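PDB 2G5X: ribosome-inactivating protein from Lychnis chalcedonica, which belongs to the plant ribosome-inactivating protein family and adopts its mixed alpha/beta fold as a single chain called lychnin. Local coordinates for residues Ala11-Ser14 / Ser15-Asp18; Ile177-Gln180 / Val181-Arg184; Ser96-Tyr99 / Lys100-Thr104; Asp18-Arg21 / Glu22-Arg26. All coordinates share one frame; numbering follows the deposited sequence.

Contact 1: residues Ala11-Ser14 / Ser15-Asp18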
# COMPACT_ATOMS: atom_id res chain seq x y z
N ALA A 11 1.59 -6.75 -16.64
CA ALA A 11 2.29 -5.61 -17.22
C ALA A 11 1.73 -4.32 -16.61
O ALA A 11 2.50 -3.43 -16.24
CB ALA A 11 2.12 -5.60 -18.74
N LYS A 12 0.41 -4.22 -16.51
CA LYS A 12 -0.23 -3.04 -15.95
C LYS A 12 0.09 -2.91 -14.46
O LYS A 12 0.21 -1.80 -13.93
CB LYS A 12 -1.75 -3.10 -16.15
CG LYS A 12 -2.20 -2.91 -17.60
CD LYS A 12 -1.78 -1.54 -18.12
CE LYS A 12 -2.26 -1.31 -19.55
NZ LYS A 12 -3.75 -1.35 -19.65
N TYR A 13 0.22 -4.05 -13.78
CA TYR A 13 0.55 -4.05 -12.36
C TYR A 13 1.96 -3.47 -12.17
O TYR A 13 2.17 -2.61 -11.32
CB TYR A 13 0.49 -5.48 -11.81
CG TYR A 13 0.96 -5.63 -10.38
CD1 TYR A 13 0.27 -5.04 -9.32
CD2 TYR A 13 2.09 -6.39 -10.09
CE1 TYR A 13 0.70 -5.21 -8.00
CE2 TYR A 13 2.53 -6.57 -8.77
CZ TYR A 13 1.83 -5.97 -7.73
OH TYR A 13 2.26 -6.16 -6.44
N SER A 14 2.91 -3.95 -12.97
CA SER A 14 4.29 -3.47 -12.87
C SER A 14 4.44 -2.00 -13.24
O SER A 14 5.23 -1.28 -12.62
CB SER A 14 5.22 -4.31 -13.76
OG SER A 14 5.42 -5.61 -13.22
N SER A 15 3.69 -1.54 -14.24
CA SER A 15 3.77 -0.14 -14.63
C SER A 15 3.19 0.73 -13.52
O SER A 15 3.69 1.82 -13.23
CB SER A 15 3.01 0.10 -15.94
OG SER A 15 3.44 -0.79 -16.96
N PHE A 16 2.13 0.23 -12.90
CA PHE A 16 1.48 0.92 -11.79
C PHE A 16 2.49 1.11 -10.66
O PHE A 16 2.62 2.21 -10.11
CB PHE A 16 0.28 0.09 -11.31
CG PHE A 16 -0.15 0.39 -9.90
CD1 PHE A 16 -0.71 1.62 -9.57
CD2 PHE A 16 0.00 -0.57 -8.91
CE1 PHE A 16 -1.11 1.89 -8.26
CE2 PHE A 16 -0.39 -0.32 -7.60
CZ PHE A 16 -0.95 0.91 -7.27
N LEU A 17 3.21 0.05 -10.31
CA LEU A 17 4.20 0.13 -9.25
C LEU A 17 5.32 1.13 -9.56
O LEU A 17 5.77 1.86 -8.67
CB LEU A 17 4.81 -1.24 -8.96
CG LEU A 17 3.86 -2.26 -8.33
CD1 LEU A 17 4.62 -3.56 -8.09
CD2 LEU A 17 3.32 -1.72 -7.01
N ASP A 18 5.77 1.16 -10.81
CA ASP A 18 6.83 2.10 -11.17
C ASP A 18 6.30 3.53 -11.03
O ASP A 18 7.02 4.42 -10.57
CB ASP A 18 7.32 1.87 -12.61
CG ASP A 18 8.35 0.75 -12.70
OD1 ASP A 18 8.95 0.40 -11.65
OD2 ASP A 18 8.58 0.24 -13.81

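Contact 2: residues Ile177-Gln180 / Val181-Arg184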
# COMPACT_ATOMS: atom_id res chain seq x y z
N ILE A 177 9.33 -8.89 -4.04
CA ILE A 177 7.93 -9.10 -3.70
C ILE A 177 7.04 -8.82 -4.91
O ILE A 177 6.05 -9.51 -5.12
CB ILE A 177 7.53 -8.24 -2.49
CG1 ILE A 177 8.36 -8.69 -1.28
CG2 ILE A 177 6.04 -8.37 -2.21
CD1 ILE A 177 8.09 -7.93 0.00
N GLU A 178 7.39 -7.81 -5.70
CA GLU A 178 6.63 -7.51 -6.90
C GLU A 178 6.66 -8.77 -7.75
O GLU A 178 5.64 -9.22 -8.28
CB GLU A 178 7.27 -6.35 -7.68
CG GLU A 178 6.76 -6.23 -9.11
CD GLU A 178 7.47 -5.15 -9.92
OE1 GLU A 178 8.47 -4.58 -9.43
OE2 GLU A 178 7.02 -4.88 -11.05
N ASP A 179 7.85 -9.37 -7.87
CA ASP A 179 8.03 -10.57 -8.67
C ASP A 179 7.17 -11.73 -8.16
O ASP A 179 6.64 -12.51 -8.95
CB ASP A 179 9.50 -10.98 -8.70
CG ASP A 179 10.26 -10.35 -9.85
OD1 ASP A 179 11.48 -10.57 -9.96
OD2 ASP A 179 9.62 -9.62 -10.64
N GLN A 180 7.04 -11.85 -6.84
CA GLN A 180 6.22 -12.92 -6.28
C GLN A 180 4.75 -12.71 -6.66
O GLN A 180 4.05 -13.67 -6.99
CB GLN A 180 6.38 -12.97 -4.76
CG GLN A 180 7.76 -13.40 -4.29
CD GLN A 180 8.09 -14.83 -4.70
OE1 GLN A 180 9.14 -15.09 -5.30
NE2 GLN A 180 7.20 -15.76 -4.38
N VAL A 181 4.29 -11.47 -6.63
CA VAL A 181 2.90 -11.18 -6.98
C VAL A 181 2.65 -11.46 -8.47
O VAL A 181 1.62 -12.04 -8.84
CB VAL A 181 2.52 -9.72 -6.66
CG1 VAL A 181 1.10 -9.42 -7.12
CG2 VAL A 181 2.65 -9.48 -5.17
N ILE A 182 3.59 -11.06 -9.31
CA ILE A 182 3.45 -11.28 -10.75
C ILE A 182 3.36 -12.77 -11.08
O ILE A 182 2.52 -13.18 -11.88
CB ILE A 182 4.65 -10.70 -11.52
CG1 ILE A 182 4.64 -9.17 -11.43
CG2 ILE A 182 4.60 -11.15 -12.97
CD1 ILE A 182 5.90 -8.53 -11.98
N ASN A 183 4.21 -13.57 -10.45
CA ASN A 183 4.25 -15.00 -10.72
C ASN A 183 3.23 -15.88 -10.00
O ASN A 183 2.84 -16.92 -10.52
CB ASN A 183 5.65 -15.57 -10.44
CG ASN A 183 6.70 -15.06 -11.40
OD1 ASN A 183 7.40 -14.09 -11.13
ND2 ASN A 183 6.82 -15.73 -12.54
N ARG A 184 2.79 -15.45 -8.82
CA ARG A 184 1.86 -16.25 -8.03
C ARG A 184 0.52 -15.62 -7.68
O ARG A 184 -0.37 -16.30 -7.17
CB ARG A 184 2.55 -16.66 -6.73
CG ARG A 184 3.93 -17.29 -6.90
CD ARG A 184 4.71 -17.27 -5.60
NE ARG A 184 4.07 -18.04 -4.54
CZ ARG A 184 4.50 -18.08 -3.28
NH1 ARG A 184 5.57 -17.38 -2.92
NH2 ARG A 184 3.85 -18.80 -2.37

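Contact 3: residues Ser96-Tyr99 / Lys100-Thr104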
# COMPACT_ATOMS: atom_id res chain seq x y z
N SER A 96 -7.95 14.35 10.04
CA SER A 96 -9.35 14.68 9.74
C SER A 96 -9.57 16.14 9.34
O SER A 96 -10.31 16.42 8.39
CB SER A 96 -10.25 14.33 10.92
OG SER A 96 -9.93 15.10 12.07
N GLY A 97 -8.93 17.05 10.05
CA GLY A 97 -9.10 18.46 9.76
C GLY A 97 -8.63 18.87 8.37
O GLY A 97 -9.17 19.80 7.77
N LYS A 98 -7.63 18.16 7.85
CA LYS A 98 -7.09 18.46 6.53
C LYS A 98 -7.46 17.39 5.50
O LYS A 98 -6.72 17.16 4.54
CB LYS A 98 -5.56 18.59 6.61
CG LYS A 98 -4.87 17.39 7.25
CD LYS A 98 -3.36 17.58 7.34
CE LYS A 98 -2.70 17.55 5.96
NZ LYS A 98 -1.21 17.66 6.05
N TYR A 99 -8.61 16.76 5.69
CA TYR A 99 -9.06 15.70 4.79
C TYR A 99 -9.10 16.13 3.32
O TYR A 99 -8.79 15.34 2.43
CB TYR A 99 -10.44 15.19 5.22
CG TYR A 99 -11.61 16.05 4.78
CD1 TYR A 99 -12.27 15.79 3.57
CD2 TYR A 99 -12.04 17.13 5.54
CE1 TYR A 99 -13.33 16.59 3.14
CE2 TYR A 99 -13.10 17.93 5.13
CZ TYR A 99 -13.73 17.66 3.93
OH TYR A 99 -14.77 18.46 3.51
N LYS A 100 -9.45 17.39 3.09
CA LYS A 100 -9.55 17.93 1.74
C LYS A 100 -8.18 18.16 1.10
O LYS A 100 -8.05 18.15 -0.13
CB LYS A 100 -10.34 19.24 1.76
CG LYS A 100 -10.79 19.73 0.39
CD LYS A 100 -11.75 18.76 -0.27
CE LYS A 100 -12.34 19.35 -1.55
NZ LYS A 100 -13.23 18.38 -2.24
N SER A 101 -7.16 18.37 1.93
CA SER A 101 -5.80 18.59 1.44
C SER A 101 -5.14 17.26 1.10
O SER A 101 -4.17 17.22 0.34
CB SER A 101 -4.96 19.31 2.50
OG SER A 101 -4.44 18.40 3.44
N ILE A 102 -5.66 16.19 1.67
CA ILE A 102 -5.14 14.85 1.44
C ILE A 102 -5.93 14.19 0.31
O ILE A 102 -5.37 13.78 -0.70
CB ILE A 102 -5.24 14.00 2.71
CG1 ILE A 102 -4.37 14.62 3.81
CG2 ILE A 102 -4.83 12.56 2.42
CD1 ILE A 102 -4.51 13.98 5.17
N PHE A 103 -7.25 14.09 0.50
CA PHE A 103 -8.13 13.51 -0.52
C PHE A 103 -8.71 14.67 -1.32
O PHE A 103 -9.78 15.20 -1.00
CB PHE A 103 -9.25 12.70 0.14
CG PHE A 103 -8.78 11.39 0.72
CD1 PHE A 103 -8.36 10.36 -0.11
CD2 PHE A 103 -8.76 11.20 2.10
CE1 PHE A 103 -7.93 9.14 0.43
CE2 PHE A 103 -8.33 9.99 2.64
CZ PHE A 103 -7.91 8.96 1.81
N THR A 104 -7.98 15.05 -2.35
CA THR A 104 -8.34 16.16 -3.24
C THR A 104 -9.80 16.25 -3.65
O THR A 104 -10.36 17.34 -3.71
CB THR A 104 -7.50 16.11 -4.53
OG1 THR A 104 -6.13 15.86 -4.21
CG2 THR A 104 -7.61 17.43 -5.28
O HOH W 1 -9.82 19.87 4.77

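Contact 4: residues Asp18-Arg21 / Glu22-Arg26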
# COMPACT_ATOMS: atom_id res chain seq x y z
N ASP A 18 5.77 1.16 -10.81
CA ASP A 18 6.83 2.10 -11.17
C ASP A 18 6.30 3.53 -11.03
O ASP A 18 7.02 4.42 -10.57
CB ASP A 18 7.32 1.87 -12.61
CG ASP A 18 8.35 0.75 -12.70
OD1 ASP A 18 8.95 0.40 -11.65
OD2 ASP A 18 8.58 0.24 -13.81
N SER A 19 5.05 3.75 -11.41
CA SER A 19 4.45 5.08 -11.29
C SER A 19 4.39 5.49 -9.83
O SER A 19 4.71 6.62 -9.47
CB SER A 19 3.03 5.10 -11.88
OG SER A 19 2.35 6.29 -11.52
N LEU A 20 3.99 4.55 -8.98
CA LEU A 20 3.89 4.81 -7.54
C LEU A 20 5.27 5.11 -6.94
O LEU A 20 5.43 6.05 -6.16
CB LEU A 20 3.25 3.62 -6.83
CG LEU A 20 3.13 3.71 -5.31
CD1 LEU A 20 2.39 4.98 -4.92
CD2 LEU A 20 2.41 2.48 -4.78
N ARG A 21 6.27 4.30 -7.31
CA ARG A 21 7.62 4.49 -6.80
C ARG A 21 8.14 5.88 -7.12
O ARG A 21 8.74 6.55 -6.27
CB ARG A 21 8.56 3.43 -7.39
CG ARG A 21 8.37 2.03 -6.81
CD ARG A 21 8.87 0.97 -7.78
NE ARG A 21 8.72 -0.38 -7.23
CZ ARG A 21 8.68 -1.49 -7.97
NH1 ARG A 21 8.77 -1.42 -9.29
NH2 ARG A 21 8.53 -2.67 -7.38
N GLU A 22 7.92 6.32 -8.36
CA GLU A 22 8.37 7.63 -8.80
C GLU A 22 7.73 8.75 -7.99
O GLU A 22 8.37 9.75 -7.67
CB GLU A 22 8.06 7.84 -10.28
CG GLU A 22 8.84 6.93 -11.23
CD GLU A 22 10.29 7.36 -11.40
OE1 GLU A 22 11.06 6.61 -12.03
OE2 GLU A 22 10.67 8.45 -10.91
N GLU A 23 6.45 8.59 -7.65
CA GLU A 23 5.76 9.62 -6.87
C GLU A 23 6.37 9.78 -5.48
O GLU A 23 6.51 10.90 -4.98
CB GLU A 23 4.27 9.30 -6.76
CG GLU A 23 3.51 9.50 -8.07
CD GLU A 23 3.75 10.88 -8.66
OE1 GLU A 23 4.46 10.98 -9.69
OE2 GLU A 23 3.23 11.86 -8.10
N PHE A 24 6.74 8.67 -4.85
CA PHE A 24 7.36 8.74 -3.52
C PHE A 24 8.72 9.43 -3.60
O PHE A 24 9.13 10.11 -2.66
CB PHE A 24 7.56 7.34 -2.94
CG PHE A 24 6.30 6.72 -2.38
CD1 PHE A 24 5.80 5.54 -2.92
CD2 PHE A 24 5.64 7.30 -1.30
CE1 PHE A 24 4.65 4.94 -2.39
CE2 PHE A 24 4.50 6.71 -0.76
CZ PHE A 24 4.01 5.53 -1.31
N GLY A 25 9.43 9.26 -4.71
CA GLY A 25 10.74 9.86 -4.83
C GLY A 25 10.89 11.16 -5.62
O GLY A 25 12.02 11.63 -5.81
N ARG A 26 9.80 11.76 -6.07
CA ARG A 26 9.92 12.99 -6.84
C ARG A 26 10.50 14.13 -6.02
O ARG A 26 10.26 14.25 -4.82
CB ARG A 26 8.56 13.41 -7.42
CG ARG A 26 7.54 13.90 -6.40
CD ARG A 26 6.22 14.24 -7.08
NE ARG A 26 5.23 14.72 -6.13
CZ ARG A 26 3.93 14.85 -6.39
NH1 ARG A 26 3.46 14.52 -7.59
NH2 ARG A 26 3.10 15.28 -5.46

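Contact 1: residues Ala11-Ser14 / Ser15-Asp18
Leu17, one turn further along helix 10-25 than Tyr13, lays its CD1 methyl over one face of the Tyr13 ring. This helix is the crossover of a beta-alpha-beta unit that links strand 3-5 to strand 45-51 in the ribosome-inactivating protein fold. The contact is a CH-pi interaction between positions i and i+4. Leu17 CD1 sits 4.0 Å from the centroid of the Tyr13 ring, 27° off the ring normal. The methyl is displaced toward the hydroxyl end: its nearest ring atoms are Tyr13 CE2 and Tyr13 CZ, each at 3.7 Å. Tyr13 holds CG anti to its own N (chi1 173°), which brings the ring forward along the helix to the methyl. The ring is buried, and its hydroxyl is hydrogen-bonded to the carbonyl of Met167. Trp4 meets the rings of both Tyr13 and Phe16. Phe16 approaches Tyr13 more loosely, with Phe16 CD2 4.5 Å from Tyr13 CD1.

The other side of the helix is more polar and more exposed. Ser15 N gives the usual helical bond to Ala11 O at 3.0 Å. Ser15 was modelled in two conformers. In one of them its hydroxyl folds back along the helix and can add a second bond to the same oxygen, from the opposite face of the carbonyl plane. This bond is less certain than the one from Ser15 N. In that conformer Ser15 OG lies 2.9 Å from Ala11 O, 36° out of the plane.

Contact 2: residues Ile177-Gln180 / Val181-Arg184
Glu178 and Ile182 lie side by side one turn apart on helix 175-184, in the ribosome-inactivating protein fold. Both side chains point the same way and pack against helix 10-25, where Glu178 meets Leu17 and Ile182 meets Ser14. This is the tightly packed part of the contact. Ile182 CD1 rests 3.8 Å from Glu178 CG, against the methylene part of the acid. The chain of Glu178 is extended beyond CG, with CG anti to its backbone N, which carries the carboxylate past the isoleucine. There it is buried but well supplied with partners. OE1 forms salt bridges to Lys175 and Arg21, and OE2 is hydrogen-bonded to Ser14. These partners would probably favour the charged form. Val181 is buried too. Its CG2 methyl packs 3.4 Å from Ile177 O, the carbonyl that accepts the Val181 N-H.

The other flank is looser and more exposed. Asp179 and Asn183 are exposed, and Asp179 was modelled in two conformers. Gln180 runs alongside Arg184, pointing the same way, with the amide turned 79° from the guanidinium plane. Gln180 also touches Ile196, and Arg184 touches Phe190. The helix is near its end here. The backbone bond still forms: Arg184 N donates to Gln180 O at 2.8 Å, with an N-H...O angle of 144°. On the packed side, Ile182 N reaches Glu178 O at 2.9 Å, with a straighter angle of 163°.

Contact 3: residues Ser96-Tyr99 / Lys100-Thr104
The carbonyl oxygen of Lys98 is gripped by the next turn of chain. Ser101 N reaches Lys98 O at 2.9 Å from well above the carbonyl plane. A weak bond comes from Ile102 N. Ser101 was modelled in two conformers. In one of them Ser101 OG also donates to Lys98 O at 2.8 Å, in the carbonyl plane and on a lone pair; this bond is provisional. There OG lies between its own N and carbonyl carbon (chi1 83°), facing back to Lys98, the N-cap of the short helix 99-102. The lysine chain bends at chi3, and Ile102 crosses it at about a right angle, with Ile102 CG1 4.0 Å from Lys98 CE.

One face of the Tyr99 ring is covered by the next residue. Lys100 CB stands 4.2 Å from the Tyr99 ring centroid, nearly on the normal, as a CH-pi contact. A water accepts from Lys100 N and donates to Gly97 O. Tyr99 O receives Phe103 N at 2.8 Å. Ile102 and Phe103 are buried against strands 45-51, 58-64 and 83-87. The bonding implies that one water, and in one conformer probably a hydroxyl, supplement the backbone bonds of this single helical turn.

Contact 4: residues Asp18-Arg21 / Glu22-Arg26
Glu22 lays its chain against the preceding turn of helix 10-25, over the carbonyl of Asp18. Glu22 CG is 3.2 Å from Asp18 O, and Glu22 CB also lies on this oxygen, at 3.6 Å from Asp18 O. The same carbonyl accepts the Glu22 N-H. The chain then bends at chi2, and its OE1 pairs with Lys30.

Arg21 points to a different side. Its chain is extended from CG to NE, and the residue is buried yet well bonded. Arg21 NH1 forms a salt bridge to Asp18 OD1 at 3.0 Å. That oxygen lies in the guanidinium plane, whereas the nitrogen stands above the carboxylate plane. NE and NH2 bond to the carbonyls of Ala172 and Ala171. These partners fix how the group is turned.

Leu20 and Phe24 meet on the buried side, one turn apart. The side chains cross at a slant, and Leu20 CD1 comes within 3.4 Å of Phe24 CE1. Leu20 CG is almost as near, at 3.5 Å from Phe24 CE1, so the branch point and one methyl share the touch. With CG anti to its N (chi1 178°), Leu20 leans forward along the helix to the ring. Both residues also pack on Val46 of strand 45-51. An apolar stripe facing the sheet and charged groups along other sides make this an amphipathic crossover helix of a beta-alpha-beta unit.

In the fold
Contacts 1 and 4 are successive parts of helix 10-25, share Asp18 and have centres 11 Å apart. Contact 2 belongs to helix 175-184, which packs beside this helix. Its centre is 12 Å from that of contact 1 and 19 Å from that of contact 4. Glu178 ties all three together: its OE2 lies 2.8 Å from Ser14 OG in contact 1, a probable hydrogen bond, and its OE1 lies 2.8 Å from Arg21 NH2 in contact 4, a salt bridge. Contact 3 is separate, against the sheet. Its nearest atoms are about 9 Å from contact 4 and about 22 Å from contact 2, across the chain's centre.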